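Long-range contacts in diacylglycerol O-acyltransferase (Marinobacter hydrocarbonoclasticus, PDB 6CHJ), which is a wax ester synthase/diacylglycerol acyltransferase that probably transfers the acyl group of an acyl-CoA to a diacylglycerol, giving a triacylglycerol and free CoA: residues Trp115-Ile120 with Phe128-Lys133; Arg228-Gln233 with Gln281-Glu286; Ser238-Ala243 with Ser434-Leu439; Pro56-Leu61 with Trp70-His75. One frame throughout, in Å; residues are numbered along the deposited sequence.

How the contacts relate
Contacts 1 and 4 are both beta hairpins of the catalytic domain, and they meet directly: Trp115 NE1 of contact 1 donates a hydrogen bond to Phe57 O of contact 4 at 2.7 Å. Contact 3 ties strand 239-247 to the start of the last helix, 437-453; its centre lies about 19 Å from that of contact 1. Contact 2 packs two surface loops, with its centre about 17 Å from that of contact 3, and the segments of these two alternate along the chain. It lies on the opposite side of the chain's centre from contacts 1 and 4. Strand 127-135 of contact 1 runs into the HHxxxDG signature, the probable catalytic motif of this family.

Contact 1 of 4, residues Trp115-Ile120 with Phe128-Lys133; sequences WEVHLI and FALYTK
Glu116, His118 and Ile120 each exchange two backbone hydrogen bonds, with Lys133, Tyr131 and Ala129 in turn. Glu116, His118, Tyr131 and Lys133 gather on one face, with Ile120 and Ala129 at its apolar end. Glu116 runs alongside Lys133, OE1 3.3 Å from Lys133 CE, but the Glu116 OE1 to Lys133 NZ salt bridge is long, and the ammonium also bonds Glu103 O and His106 O. His118 NE2 meets Glu116 OE1 on its anti side at 2.8 Å; with ND1 bonded to Glu85, the imidazole is fixed in rotation. Replacing Glu116 by alanine would remove the carboxylate and is likely to leave His118 NE2 without its acceptor and Lys133 without this nearby charge. In this beta hairpin of a mixed sheet, Tyr131, its CG anti to the backbone N (chi1 169°), sets its edge toward the His118 face in a T-shaped pair, planes at 65°, while its hydroxyl bonds His104. On the face of Val117, Leu119 and Leu130, Leu119 CD1 touches Leu130 CD2 at 3.8 Å; it also meets Phe128 CD1 at 3.5 Å.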
loop_
_atom_site.group_PDB
_atom_site.type_symbol
_atom_site.label_atom_id
_atom_site.label_comp_id
_atom_site.label_asym_id
_atom_site.label_seq_id
_atom_site.Cartn_x
_atom_site.Cartn_y
_atom_site.Cartn_z
ATOM N N TRP B 115 -10.719 6.461 2.674
ATOM C CA TRP B 115 -9.953 7.247 3.624
ATOM C C TRP B 115 -9.239 6.313 4.587
ATOM O O TRP B 115 -9.704 5.208 4.855
ATOM C CB TRP B 115 -10.838 8.229 4.385
ATOM C CG TRP B 115 -11.905 7.585 5.208
ATOM C CD1 TRP B 115 -13.174 7.272 4.806
ATOM C CD2 TRP B 115 -11.812 7.192 6.582
ATOM N NE1 TRP B 115 -13.869 6.701 5.841
ATOM C CE2 TRP B 115 -13.057 6.641 6.944
ATOM C CE3 TRP B 115 -10.795 7.244 7.540
ATOM C CZ2 TRP B 115 -13.313 6.152 8.227
ATOM C CZ3 TRP B 115 -11.052 6.764 8.815
ATOM C CH2 TRP B 115 -12.300 6.230 9.146
ATOM N N GLU B 116 -8.084 6.754 5.073
ATOM C CA GLU B 116 -7.385 6.076 6.153
ATOM C C GLU B 116 -6.867 7.125 7.120
ATOM O O GLU B 116 -6.450 8.211 6.697
ATOM C CB GLU B 116 -6.211 5.244 5.649
ATOM C CG GLU B 116 -6.591 4.076 4.767
ATOM C CD GLU B 116 -5.432 3.580 3.914
ATOM O OE1 GLU B 116 -4.252 3.802 4.276
ATOM O OE2 GLU B 116 -5.710 2.974 2.859
ATOM N N VAL B 117 -6.889 6.802 8.409
ATOM C CA VAL B 117 -6.177 7.567 9.428
ATOM C C VAL B 117 -5.156 6.643 10.084
ATOM O O VAL B 117 -5.501 5.544 10.536
ATOM C CB VAL B 117 -7.126 8.156 10.486
ATOM C CG1 VAL B 117 -6.344 8.997 11.470
ATOM C CG2 VAL B 117 -8.245 8.949 9.837
ATOM N N HIS B 118 -3.910 7.097 10.148
ATOM C CA HIS B 118 -2.807 6.331 10.708
ATOM C C HIS B 118 -2.291 7.070 11.940
ATOM O O HIS B 118 -1.663 8.131 11.824
ATOM C CB HIS B 118 -1.703 6.144 9.664
ATOM C CG HIS B 118 -2.086 5.256 8.516
ATOM N ND1 HIS B 118 -1.412 4.088 8.222
ATOM C CD2 HIS B 118 -3.069 5.369 7.585
ATOM C CE1 HIS B 118 -1.966 3.516 7.166
ATOM N NE2 HIS B 118 -2.973 4.273 6.761
ATOM N N LEU B 119 -2.546 6.508 13.121
ATOM C CA LEU B 119 -1.974 7.013 14.359
ATOM C C LEU B 119 -0.626 6.336 14.585
ATOM O O LEU B 119 -0.556 5.115 14.760
ATOM C CB LEU B 119 -2.932 6.774 15.526
ATOM C CG LEU B 119 -2.463 7.045 16.963
ATOM C CD1 LEU B 119 -2.116 8.511 17.107
ATOM C CD2 LEU B 119 -3.539 6.616 17.994
ATOM N N ILE B 120 0.438 7.134 14.604
ATOM C CA ILE B 120 1.813 6.650 14.691
ATOM C C ILE B 120 2.352 6.951 16.088
ATOM O O ILE B 120 2.360 8.113 16.524
ATOM C CB ILE B 120 2.708 7.294 13.619
ATOM C CG1 ILE B 120 2.081 7.161 12.211
ATOM C CG2 ILE B 120 4.118 6.702 13.681
ATOM C CD1 ILE B 120 2.468 8.297 11.261
ATOM N N PHE B 128 3.374 12.284 19.091
ATOM C CA PHE B 128 2.764 11.302 18.213
ATOM C C PHE B 128 2.338 11.993 16.915
ATOM O O PHE B 128 2.420 13.221 16.790
ATOM C CB PHE B 128 1.593 10.600 18.907
ATOM C CG PHE B 128 0.418 11.485 19.183
ATOM C CD1 PHE B 128 -0.706 11.423 18.375
ATOM C CD2 PHE B 128 0.415 12.334 20.272
ATOM C CE1 PHE B 128 -1.802 12.220 18.611
ATOM C CE2 PHE B 128 -0.682 13.137 20.530
ATOM C CZ PHE B 128 -1.798 13.073 19.696
ATOM N N ALA B 129 1.874 11.195 15.941
ATOM C CA ALA B 129 1.554 11.719 14.617
ATOM C C ALA B 129 0.241 11.145 14.099
ATOM O O ALA B 129 -0.142 10.018 14.419
ATOM C CB ALA B 129 2.666 11.424 13.595
ATOM N N LEU B 130 -0.448 11.934 13.284
ATOM C CA LEU B 130 -1.574 11.445 12.501
ATOM C C LEU B 130 -1.201 11.575 11.035
ATOM O O LEU B 130 -0.897 12.682 10.570
ATOM C CB LEU B 130 -2.864 12.217 12.781
ATOM C CG LEU B 130 -3.769 11.855 13.948
ATOM C CD1 LEU B 130 -5.144 12.437 13.673
ATOM C CD2 LEU B 130 -3.831 10.332 14.231
ATOM N N TYR B 131 -1.231 10.457 10.311
ATOM C CA TYR B 131 -1.157 10.478 8.857
ATOM C C TYR B 131 -2.512 10.087 8.303
ATOM O O TYR B 131 -2.942 8.940 8.470
ATOM C CB TYR B 131 -0.071 9.561 8.303
ATOM C CG TYR B 131 -0.224 9.407 6.794
ATOM C CD1 TYR B 131 0.120 10.453 5.917
ATOM C CD2 TYR B 131 -0.771 8.248 6.259
ATOM C CE1 TYR B 131 -0.051 10.326 4.550
ATOM C CE2 TYR B 131 -0.962 8.107 4.896
ATOM C CZ TYR B 131 -0.598 9.140 4.042
ATOM O OH TYR B 131 -0.789 8.937 2.708
ATOM N N THR B 132 -3.151 11.022 7.602
ATOM C CA THR B 132 -4.478 10.848 7.032
ATOM C C THR B 132 -4.389 10.805 5.515
ATOM O O THR B 132 -3.683 11.608 4.911
ATOM C CB THR B 132 -5.401 11.988 7.468
ATOM O OG1 THR B 132 -5.397 12.065 8.897
ATOM C CG2 THR B 132 -6.822 11.771 6.987
ATOM N N LYS B 133 -5.119 9.876 4.901
ATOM C CA LYS B 133 -5.077 9.649 3.457
ATOM C C LYS B 133 -6.512 9.641 2.960
ATOM O O LYS B 133 -7.314 8.821 3.421
ATOM C CB LYS B 133 -4.386 8.308 3.142
ATOM C CG LYS B 133 -4.292 7.935 1.671
ATOM C CD LYS B 133 -4.031 6.447 1.429
ATOM C CE LYS B 133 -2.835 5.903 2.209
ATOM N NZ LYS B 133 -2.023 5.006 1.319
#

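Contact 2 of 4, residues Arg228-Gln233 with Gln281-Glu286; sequences RCMLNQ and QDALPE
Met230 crosses Gln281 at about a right angle, its sulfur resting on methyl and methylene groups: SD is 3.9 Å from Ala283 CB and equally far from Gln281 CB. A bend at the last torsion (chi3 -83°) brings the terminal methyl to the Gln281 amide, with Met230 CE 3.2 Å from Gln281 OE1. Farther along, the Pro285 ring packs against the start of the other loop, its CG lying 3.9 Å from Arg228 O and 4.2 Å from Cys229 SG. Both loops have their own internal order. Cys229 to Asn232 forms a type I beta turn, in which Cys229 SG also accepts the Leu231 N-H, and Asn232 ties the turn to the backbone oxygens of Asn375 and Arg407. On the other side, past the end of helix 262-280, Asp282 takes positive phi in a Schellman motif. No hydrogen bond joins the two segments, so their fit at the surface rests on van der Waals contact: sulfur on carbon, and carbon against the Gln281 and Arg228 oxygens.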
loop_
_atom_site.group_PDB
_atom_site.type_symbol
_atom_site.label_atom_id
_atom_site.label_comp_id
_atom_site.label_asym_id
_atom_site.label_seq_id
_atom_site.Cartn_x
_atom_site.Cartn_y
_atom_site.Cartn_z
ATOM N N ARG B 228 12.688 20.852 -21.120
ATOM C CA ARG B 228 12.864 19.467 -20.743
ATOM C C ARG B 228 13.670 19.415 -19.450
ATOM O O ARG B 228 14.641 20.154 -19.274
ATOM C CB ARG B 228 13.549 18.693 -21.868
ATOM C CG ARG B 228 12.567 18.231 -22.965
ATOM C CD ARG B 228 13.183 17.230 -23.944
ATOM N NE ARG B 228 12.289 16.101 -24.223
ATOM C CZ ARG B 228 11.871 15.742 -25.441
ATOM N NH1 ARG B 228 12.268 16.421 -26.509
ATOM N NH2 ARG B 228 11.057 14.697 -25.591
ATOM N N CYS B 229 13.227 18.570 -18.522
ATOM C CA CYS B 229 13.755 18.566 -17.165
ATOM C C CYS B 229 13.584 17.186 -16.557
ATOM O O CYS B 229 12.639 16.459 -16.881
ATOM C CB CYS B 229 13.051 19.599 -16.287
ATOM S SG CYS B 229 13.728 19.715 -14.625
ATOM N N MET B 230 14.502 16.846 -15.652
ATOM C CA MET B 230 14.455 15.551 -14.985
ATOM C C MET B 230 13.184 15.385 -14.141
ATOM O O MET B 230 12.722 14.256 -13.942
ATOM C CB MET B 230 15.723 15.359 -14.144
ATOM C CG MET B 230 15.572 15.692 -12.689
ATOM S SD MET B 230 17.093 15.523 -11.699
ATOM C CE MET B 230 17.146 13.783 -11.297
ATOM N N LEU B 231 12.587 16.482 -13.650
ATOM C CA LEU B 231 11.287 16.375 -12.982
ATOM C C LEU B 231 10.174 15.890 -13.913
ATOM O O LEU B 231 9.095 15.531 -13.436
ATOM C CB LEU B 231 10.864 17.727 -12.392
ATOM C CG LEU B 231 11.874 18.516 -11.543
ATOM C CD1 LEU B 231 11.265 19.798 -11.021
ATOM C CD2 LEU B 231 12.392 17.703 -10.380
ATOM N N ASN B 232 10.388 15.870 -15.225
ATOM C CA ASN B 232 9.238 15.758 -16.108
ATOM C C ASN B 232 9.331 14.518 -16.990
ATOM O O ASN B 232 9.396 14.599 -18.219
ATOM C CB ASN B 232 9.104 17.065 -16.907
ATOM C CG ASN B 232 9.009 18.288 -15.993
ATOM O OD1 ASN B 232 9.934 19.103 -15.919
ATOM N ND2 ASN B 232 7.898 18.407 -15.279
ATOM N N GLN B 233 9.298 13.359 -16.356
ATOM C CA GLN B 233 9.425 12.088 -17.042
ATOM C C GLN B 233 8.469 11.097 -16.384
ATOM O O GLN B 233 7.851 11.393 -15.361
ATOM C CB GLN B 233 10.883 11.595 -17.002
ATOM C CG GLN B 233 11.613 12.013 -15.724
ATOM C CD GLN B 233 13.089 11.603 -15.698
ATOM O OE1 GLN B 233 13.477 10.593 -16.289
ATOM N NE2 GLN B 233 13.916 12.393 -15.014
ATOM N N GLN B 281 22.443 17.364 -9.257
ATOM C CA GLN B 281 22.273 16.212 -10.148
ATOM C C GLN B 281 22.915 16.411 -11.511
ATOM O O GLN B 281 22.776 15.537 -12.375
ATOM C CB GLN B 281 20.784 15.890 -10.352
ATOM C CG GLN B 281 20.114 15.268 -9.143
ATOM C CD GLN B 281 20.353 13.774 -9.072
ATOM O OE1 GLN B 281 19.977 13.024 -9.981
ATOM N NE2 GLN B 281 20.985 13.332 -7.993
ATOM N N ASP B 282 23.594 17.542 -11.734
ATOM C CA ASP B 282 24.106 17.892 -13.057
ATOM C C ASP B 282 22.999 17.894 -14.102
ATOM O O ASP B 282 23.224 17.550 -15.263
ATOM C CB ASP B 282 25.244 16.959 -13.478
ATOM C CG ASP B 282 26.571 17.345 -12.845
ATOM O OD1 ASP B 282 27.025 18.494 -13.073
ATOM O OD2 ASP B 282 27.142 16.510 -12.103
ATOM N N ALA B 283 21.802 18.288 -13.688
ATOM C CA ALA B 283 20.613 18.198 -14.522
ATOM C C ALA B 283 19.827 19.499 -14.481
ATOM O O ALA B 283 18.605 19.495 -14.654
ATOM C CB ALA B 283 19.734 17.024 -14.089
ATOM N N LEU B 284 20.513 20.610 -14.242
ATOM C CA LEU B 284 19.869 21.916 -14.245
ATOM C C LEU B 284 19.731 22.405 -15.679
ATOM O O LEU B 284 20.740 22.511 -16.383
ATOM C CB LEU B 284 20.670 22.918 -13.416
ATOM C CG LEU B 284 20.236 24.374 -13.565
ATOM C CD1 LEU B 284 18.929 24.614 -12.834
ATOM C CD2 LEU B 284 21.303 25.371 -13.085
ATOM N N PRO B 285 18.519 22.691 -16.155
ATOM C CA PRO B 285 18.349 23.142 -17.545
ATOM C C PRO B 285 18.924 24.533 -17.756
ATOM O O PRO B 285 19.098 25.313 -16.818
ATOM C CB PRO B 285 16.827 23.155 -17.744
ATOM C CG PRO B 285 16.244 22.450 -16.509
ATOM C CD PRO B 285 17.246 22.670 -15.416
ATOM N N GLU B 286 19.202 24.843 -19.027
ATOM C CA GLU B 286 19.678 26.180 -19.376
ATOM C C GLU B 286 18.559 27.213 -19.254
ATOM O O GLU B 286 18.737 28.262 -18.631
ATOM C CB GLU B 286 20.259 26.175 -20.791
ATOM C CG GLU B 286 20.380 27.554 -21.419
ATOM C CD GLU B 286 21.479 27.630 -22.471
ATOM O OE1 GLU B 286 22.661 27.831 -22.094
ATOM O OE2 GLU B 286 21.153 27.483 -23.675
#

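Contact 3 of 4, residues Ser238-Ala243 with Ser434-Leu439; sequences SRRFAA and SLQRML
A first torsion of Arg240 lying off the staggered positions (chi1 -132°), followed by a chain extended from CG to NE, carries the guanidinium across Gln436, whose own extended chain meets it at about a right angle. The contact joins strand 239-247, outermost within this chain in the mixed sheet that also holds 420-428, to the type I beta turn Ser434-Arg437 that leads into helix 437-453, and so links the catalytic and C-terminal regions of this CoA-dependent acyltransferase fold. Arg240 NH1 donates to Gln436 OE1 at 2.8 Å, in the guanidinium plane and on a lone pair of the amide oxygen, the bond being fairly straight at 163°. A second bond to the same oxygen, from Arg240 NH2, is weak. The guanidinium and amide planes are 49° apart, and Gln436 N lies over one guanidinium face. Nearer the strand, the aliphatic part of Arg240 slides past Leu435 in the opposite direction, with Arg240 CD 3.9 Å from Leu435 CB. A leucine in place of Arg240 would probably leave Gln436 OE1 without this donor and its amide freer to rotate. Ala242 is the apolar centre: its CB touches Leu435 CD2 at 3.6 Å and Leu439 CG at 4.0 Å. On the other side of the strand, Phe241 packs on helix 93-105. Beyond Ala242, Leu439 CD1 comes within 3.3 Å of Ala243 O.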
loop_
_atom_site.group_PDB
_atom_site.type_symbol
_atom_site.label_atom_id
_atom_site.label_comp_id
_atom_site.label_asym_id
_atom_site.label_seq_id
_atom_site.Cartn_x
_atom_site.Cartn_y
_atom_site.Cartn_z
ATOM N N SER B 238 6.445 4.631 -6.222
ATOM C CA SER B 238 7.048 4.779 -4.904
ATOM C C SER B 238 7.320 6.255 -4.641
ATOM O O SER B 238 7.699 7.004 -5.549
ATOM C CB SER B 238 8.339 3.960 -4.774
ATOM O OG SER B 238 9.325 4.404 -5.695
ATOM N N ARG B 239 7.099 6.667 -3.400
ATOM C CA ARG B 239 7.104 8.065 -3.025
ATOM C C ARG B 239 8.219 8.329 -2.033
ATOM O O ARG B 239 8.620 7.448 -1.277
ATOM C CB ARG B 239 5.753 8.482 -2.424
ATOM C CG ARG B 239 4.600 8.423 -3.427
ATOM C CD ARG B 239 4.824 9.429 -4.559
ATOM N NE ARG B 239 3.839 9.305 -5.629
ATOM C CZ ARG B 239 4.042 8.612 -6.740
ATOM N NH1 ARG B 239 5.191 7.972 -6.912
ATOM N NH2 ARG B 239 3.092 8.541 -7.663
ATOM N N ARG B 240 8.749 9.538 -2.091
ATOM C CA ARG B 240 9.600 10.088 -1.055
ATOM C C ARG B 240 8.950 11.374 -0.585
ATOM O O ARG B 240 8.660 12.260 -1.403
ATOM C CB ARG B 240 11.025 10.349 -1.557
ATOM C CG ARG B 240 12.085 9.807 -0.606
ATOM C CD ARG B 240 13.460 10.409 -0.852
ATOM N NE ARG B 240 14.472 9.846 0.036
ATOM C CZ ARG B 240 14.549 10.099 1.342
ATOM N NH1 ARG B 240 13.665 10.911 1.923
ATOM N NH2 ARG B 240 15.507 9.540 2.075
ATOM N N PHE B 241 8.693 11.454 0.722
ATOM C CA PHE B 241 8.054 12.600 1.345
ATOM C C PHE B 241 9.054 13.348 2.217
ATOM O O PHE B 241 9.808 12.743 2.982
ATOM C CB PHE B 241 6.863 12.179 2.194
ATOM C CG PHE B 241 6.135 13.330 2.821
ATOM C CD1 PHE B 241 5.668 14.380 2.040
ATOM C CD2 PHE B 241 5.905 13.360 4.182
ATOM C CE1 PHE B 241 4.983 15.438 2.614
ATOM C CE2 PHE B 241 5.224 14.422 4.759
ATOM C CZ PHE B 241 4.762 15.453 3.980
ATOM N N ALA B 242 9.059 14.672 2.089
ATOM C CA ALA B 242 9.962 15.541 2.840
ATOM C C ALA B 242 9.165 16.755 3.271
ATOM O O ALA B 242 8.588 17.456 2.429
ATOM C CB ALA B 242 11.179 15.962 2.006
ATOM N N ALA B 243 9.110 16.983 4.573
ATOM C CA ALA B 243 8.352 18.084 5.136
ATOM C C ALA B 243 9.214 18.781 6.174
ATOM O O ALA B 243 10.135 18.181 6.743
ATOM C CB ALA B 243 7.028 17.611 5.763
ATOM N N SER B 434 17.276 11.288 -3.368
ATOM C CA SER B 434 17.763 12.106 -2.253
ATOM C C SER B 434 16.911 13.357 -2.064
ATOM O O SER B 434 17.406 14.412 -1.680
ATOM C CB SER B 434 19.240 12.463 -2.428
ATOM O OG SER B 434 20.016 11.280 -2.511
ATOM N N LEU B 435 15.608 13.211 -2.285
ATOM C CA LEU B 435 14.702 14.348 -2.296
ATOM C C LEU B 435 14.673 15.068 -0.955
ATOM O O LEU B 435 14.344 16.261 -0.907
ATOM C CB LEU B 435 13.301 13.857 -2.688
ATOM C CG LEU B 435 12.089 14.784 -2.790
ATOM C CD1 LEU B 435 11.071 14.194 -3.763
ATOM C CD2 LEU B 435 11.437 14.922 -1.445
ATOM N N GLN B 436 14.999 14.368 0.143
ATOM C CA GLN B 436 14.995 15.010 1.456
ATOM C C GLN B 436 16.020 16.140 1.518
ATOM O O GLN B 436 15.870 17.076 2.312
ATOM C CB GLN B 436 15.259 13.976 2.567
ATOM C CG GLN B 436 14.047 13.752 3.513
ATOM C CD GLN B 436 14.326 12.801 4.717
ATOM O OE1 GLN B 436 14.338 11.572 4.566
ATOM N NE2 GLN B 436 14.524 13.380 5.913
ATOM N N ARG B 437 17.055 16.083 0.683
ATOM C CA ARG B 437 18.063 17.131 0.727
ATOM C C ARG B 437 17.492 18.481 0.322
ATOM O O ARG B 437 18.074 19.518 0.667
ATOM C CB ARG B 437 19.241 16.752 -0.162
ATOM C CG ARG B 437 20.454 16.343 0.622
ATOM C CD ARG B 437 21.499 15.748 -0.273
ATOM N NE ARG B 437 21.657 14.328 0.012
ATOM C CZ ARG B 437 22.317 13.472 -0.764
ATOM N NH1 ARG B 437 22.893 13.892 -1.889
ATOM N NH2 ARG B 437 22.399 12.191 -0.405
ATOM N N MET B 438 16.347 18.496 -0.370
ATOM C CA MET B 438 15.720 19.761 -0.734
ATOM C C MET B 438 15.270 20.567 0.477
ATOM O O MET B 438 15.067 21.780 0.348
ATOM C CB MET B 438 14.537 19.519 -1.674
ATOM C CG MET B 438 14.973 19.399 -3.121
ATOM S SD MET B 438 13.608 19.656 -4.239
ATOM C CE MET B 438 13.402 21.410 -4.041
ATOM N N LEU B 439 15.091 19.925 1.634
ATOM C CA LEU B 439 14.833 20.660 2.872
ATOM C C LEU B 439 16.019 21.547 3.243
ATOM O O LEU B 439 15.846 22.707 3.627
ATOM C CB LEU B 439 14.529 19.684 4.010
ATOM C CG LEU B 439 13.279 18.826 3.846
ATOM C CD1 LEU B 439 12.996 18.030 5.125
ATOM C CD2 LEU B 439 12.103 19.724 3.459
#

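Contact 4 of 4, residues Pro56-Leu61 with Trp70-His75; sequences PFNQRL and WVEDEH
Asn58, at the mouth of the two-stranded antiparallel hairpin 59-64/67-72, accepts Asp73 N on its backbone O at 2.8 Å, the donor almost in line with the C=O bond. Its side chain crosses Glu72 with amide and carboxylate planes perpendicular, ND2 lying 3.6 Å from Glu72 CG, while OD1 accepts a hydrogen bond from Gln59 NE2, above the carbonyl plane. Gln59, bent at its second torsion (chi2 -64°), places OE1 3.4 Å from Trp70 CB, its amide at a right angle to the indole. Arg60 exchanges both backbone hydrogen bonds with Val71. Its side chain lies beside that valine, CG 3.6 Å from Val71 CG2, and goes on to Asp73, whose OD1 comes 3.1 Å from Arg60 CD; the salt bridge from Arg60 NE to Asp73 OD1 is long, at 3.8 Å. Leu61 completes the face shared with Gln59 and packs on the tryptophan, and both Leu61 and Trp70 also touch Leu4. The indole offers its edge to the Leu61 backbone, and Leu61 CB lies 3.8 Å from Trp70 CZ3.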
loop_
_atom_site.group_PDB
_atom_site.type_symbol
_atom_site.label_atom_id
_atom_site.label_comp_id
_atom_site.label_asym_id
_atom_site.label_seq_id
_atom_site.Cartn_x
_atom_site.Cartn_y
_atom_site.Cartn_z
ATOM N N PRO B 56 -18.220 12.938 4.530
ATOM C CA PRO B 56 -18.264 12.023 3.378
ATOM C C PRO B 56 -17.581 10.663 3.622
ATOM O O PRO B 56 -17.445 9.859 2.688
ATOM C CB PRO B 56 -17.532 12.821 2.296
ATOM C CG PRO B 56 -16.520 13.643 3.071
ATOM C CD PRO B 56 -17.053 13.844 4.469
ATOM N N PHE B 57 -17.183 10.403 4.871
ATOM C CA PHE B 57 -16.370 9.235 5.177
ATOM C C PHE B 57 -17.155 7.923 5.171
ATOM O O PHE B 57 -16.551 6.859 5.364
ATOM C CB PHE B 57 -15.702 9.418 6.529
ATOM C CG PHE B 57 -14.827 10.618 6.604
ATOM C CD1 PHE B 57 -13.464 10.510 6.371
ATOM C CD2 PHE B 57 -15.360 11.862 6.910
ATOM C CE1 PHE B 57 -12.651 11.624 6.437
ATOM C CE2 PHE B 57 -14.552 12.973 6.978
ATOM C CZ PHE B 57 -13.196 12.854 6.748
ATOM N N ASN B 58 -18.473 7.959 4.974
ATOM C CA ASN B 58 -19.265 6.740 4.892
ATOM C C ASN B 58 -19.765 6.506 3.483
ATOM O O ASN B 58 -20.611 5.634 3.266
ATOM C CB ASN B 58 -20.437 6.772 5.880
ATOM C CG ASN B 58 -21.497 7.802 5.519
ATOM O OD1 ASN B 58 -21.239 8.787 4.825
ATOM N ND2 ASN B 58 -22.710 7.565 5.988
ATOM N N GLN B 59 -19.269 7.285 2.529
ATOM C CA GLN B 59 -19.610 7.137 1.126
ATOM C C GLN B 59 -18.686 6.113 0.485
ATOM O O GLN B 59 -17.504 6.037 0.814
ATOM C CB GLN B 59 -19.478 8.490 0.419
ATOM C CG GLN B 59 -20.358 9.577 1.017
ATOM C CD GLN B 59 -21.837 9.247 0.866
ATOM O OE1 GLN B 59 -22.301 8.907 -0.229
ATOM N NE2 GLN B 59 -22.582 9.326 1.969
ATOM N N ARG B 60 -19.214 5.330 -0.441
ATOM C CA ARG B 60 -18.352 4.396 -1.136
ATOM C C ARG B 60 -18.753 4.360 -2.596
ATOM O O ARG B 60 -19.889 4.679 -2.951
ATOM C CB ARG B 60 -18.392 2.999 -0.499
ATOM C CG ARG B 60 -19.444 2.076 -1.018
ATOM C CD ARG B 60 -19.239 0.682 -0.445
ATOM N NE ARG B 60 -19.878 -0.346 -1.264
ATOM C CZ ARG B 60 -19.421 -0.772 -2.442
ATOM N NH1 ARG B 60 -18.303 -0.261 -2.964
ATOM N NH2 ARG B 60 -20.090 -1.708 -3.105
ATOM N N LEU B 61 -17.796 3.998 -3.443
ATOM C CA LEU B 61 -18.014 4.035 -4.878
ATOM C C LEU B 61 -18.847 2.845 -5.323
ATOM O O LEU B 61 -18.619 1.708 -4.898
ATOM C CB LEU B 61 -16.682 4.064 -5.632
ATOM C CG LEU B 61 -16.783 4.283 -7.150
ATOM C CD1 LEU B 61 -17.492 5.597 -7.490
ATOM C CD2 LEU B 61 -15.417 4.197 -7.842
ATOM N N TRP B 70 -21.815 7.573 -5.590
ATOM C CA TRP B 70 -21.568 7.288 -4.190
ATOM C C TRP B 70 -22.775 6.579 -3.589
ATOM O O TRP B 70 -23.906 6.743 -4.053
ATOM C CB TRP B 70 -21.301 8.574 -3.410
ATOM C CG TRP B 70 -20.098 9.360 -3.829
ATOM C CD1 TRP B 70 -20.064 10.689 -4.140
ATOM C CD2 TRP B 70 -18.749 8.887 -3.950
ATOM N NE1 TRP B 70 -18.782 11.074 -4.448
ATOM C CE2 TRP B 70 -17.955 9.988 -4.339
ATOM C CE3 TRP B 70 -18.134 7.643 -3.776
ATOM C CZ2 TRP B 70 -16.583 9.878 -4.560
ATOM C CZ3 TRP B 70 -16.776 7.537 -3.996
ATOM C CH2 TRP B 70 -16.013 8.649 -4.389
ATOM N N VAL B 71 -22.527 5.794 -2.542
ATOM C CA VAL B 71 -23.581 5.090 -1.818
ATOM C C VAL B 71 -23.203 5.012 -0.346
ATOM O O VAL B 71 -22.024 4.941 0.016
ATOM C CB VAL B 71 -23.853 3.663 -2.362
ATOM C CG1 VAL B 71 -24.608 3.716 -3.678
ATOM C CG2 VAL B 71 -22.563 2.898 -2.519
ATOM N N GLU B 72 -24.224 5.003 0.501
ATOM C CA GLU B 72 -24.015 4.958 1.939
ATOM C C GLU B 72 -23.519 3.573 2.345
ATOM O O GLU B 72 -24.229 2.578 2.181
ATOM C CB GLU B 72 -25.320 5.311 2.646
ATOM C CG GLU B 72 -25.159 5.787 4.076
ATOM C CD GLU B 72 -26.043 5.026 5.044
ATOM O OE1 GLU B 72 -26.731 4.083 4.600
ATOM O OE2 GLU B 72 -26.059 5.372 6.245
ATOM N N ASP B 73 -22.302 3.499 2.872
ATOM C CA ASP B 73 -21.700 2.204 3.155
ATOM C C ASP B 73 -22.364 1.585 4.378
ATOM O O ASP B 73 -22.211 2.081 5.498
ATOM C CB ASP B 73 -20.196 2.336 3.358
ATOM C CG ASP B 73 -19.487 0.995 3.272
ATOM O OD1 ASP B 73 -19.948 0.141 2.487
ATOM O OD2 ASP B 73 -18.482 0.791 3.983
ATOM N N GLU B 74 -23.093 0.491 4.164
ATOM C CA GLU B 74 -23.827 -0.138 5.253
ATOM C C GLU B 74 -22.879 -0.771 6.266
ATOM O O GLU B 74 -23.070 -0.623 7.482
ATOM C CB GLU B 74 -24.795 -1.176 4.687
ATOM C CG GLU B 74 -25.815 -0.610 3.693
ATOM C CD GLU B 74 -27.193 -0.406 4.304
ATOM O OE1 GLU B 74 -28.183 -0.913 3.722
ATOM O OE2 GLU B 74 -27.282 0.251 5.368
ATOM N N HIS B 75 -21.841 -1.460 5.791
ATOM C CA HIS B 75 -20.938 -2.228 6.650
ATOM C C HIS B 75 -19.520 -1.670 6.522
ATOM O O HIS B 75 -18.699 -2.197 5.761
ATOM C CB HIS B 75 -20.990 -3.763 6.298
ATOM C CG HIS B 75 -22.315 -4.232 5.777
ATOM N ND1 HIS B 75 -22.737 -3.990 4.486
ATOM C CD2 HIS B 75 -23.308 -4.937 6.370
ATOM C CE1 HIS B 75 -23.935 -4.516 4.308
ATOM N NE2 HIS B 75 -24.304 -5.096 5.436
#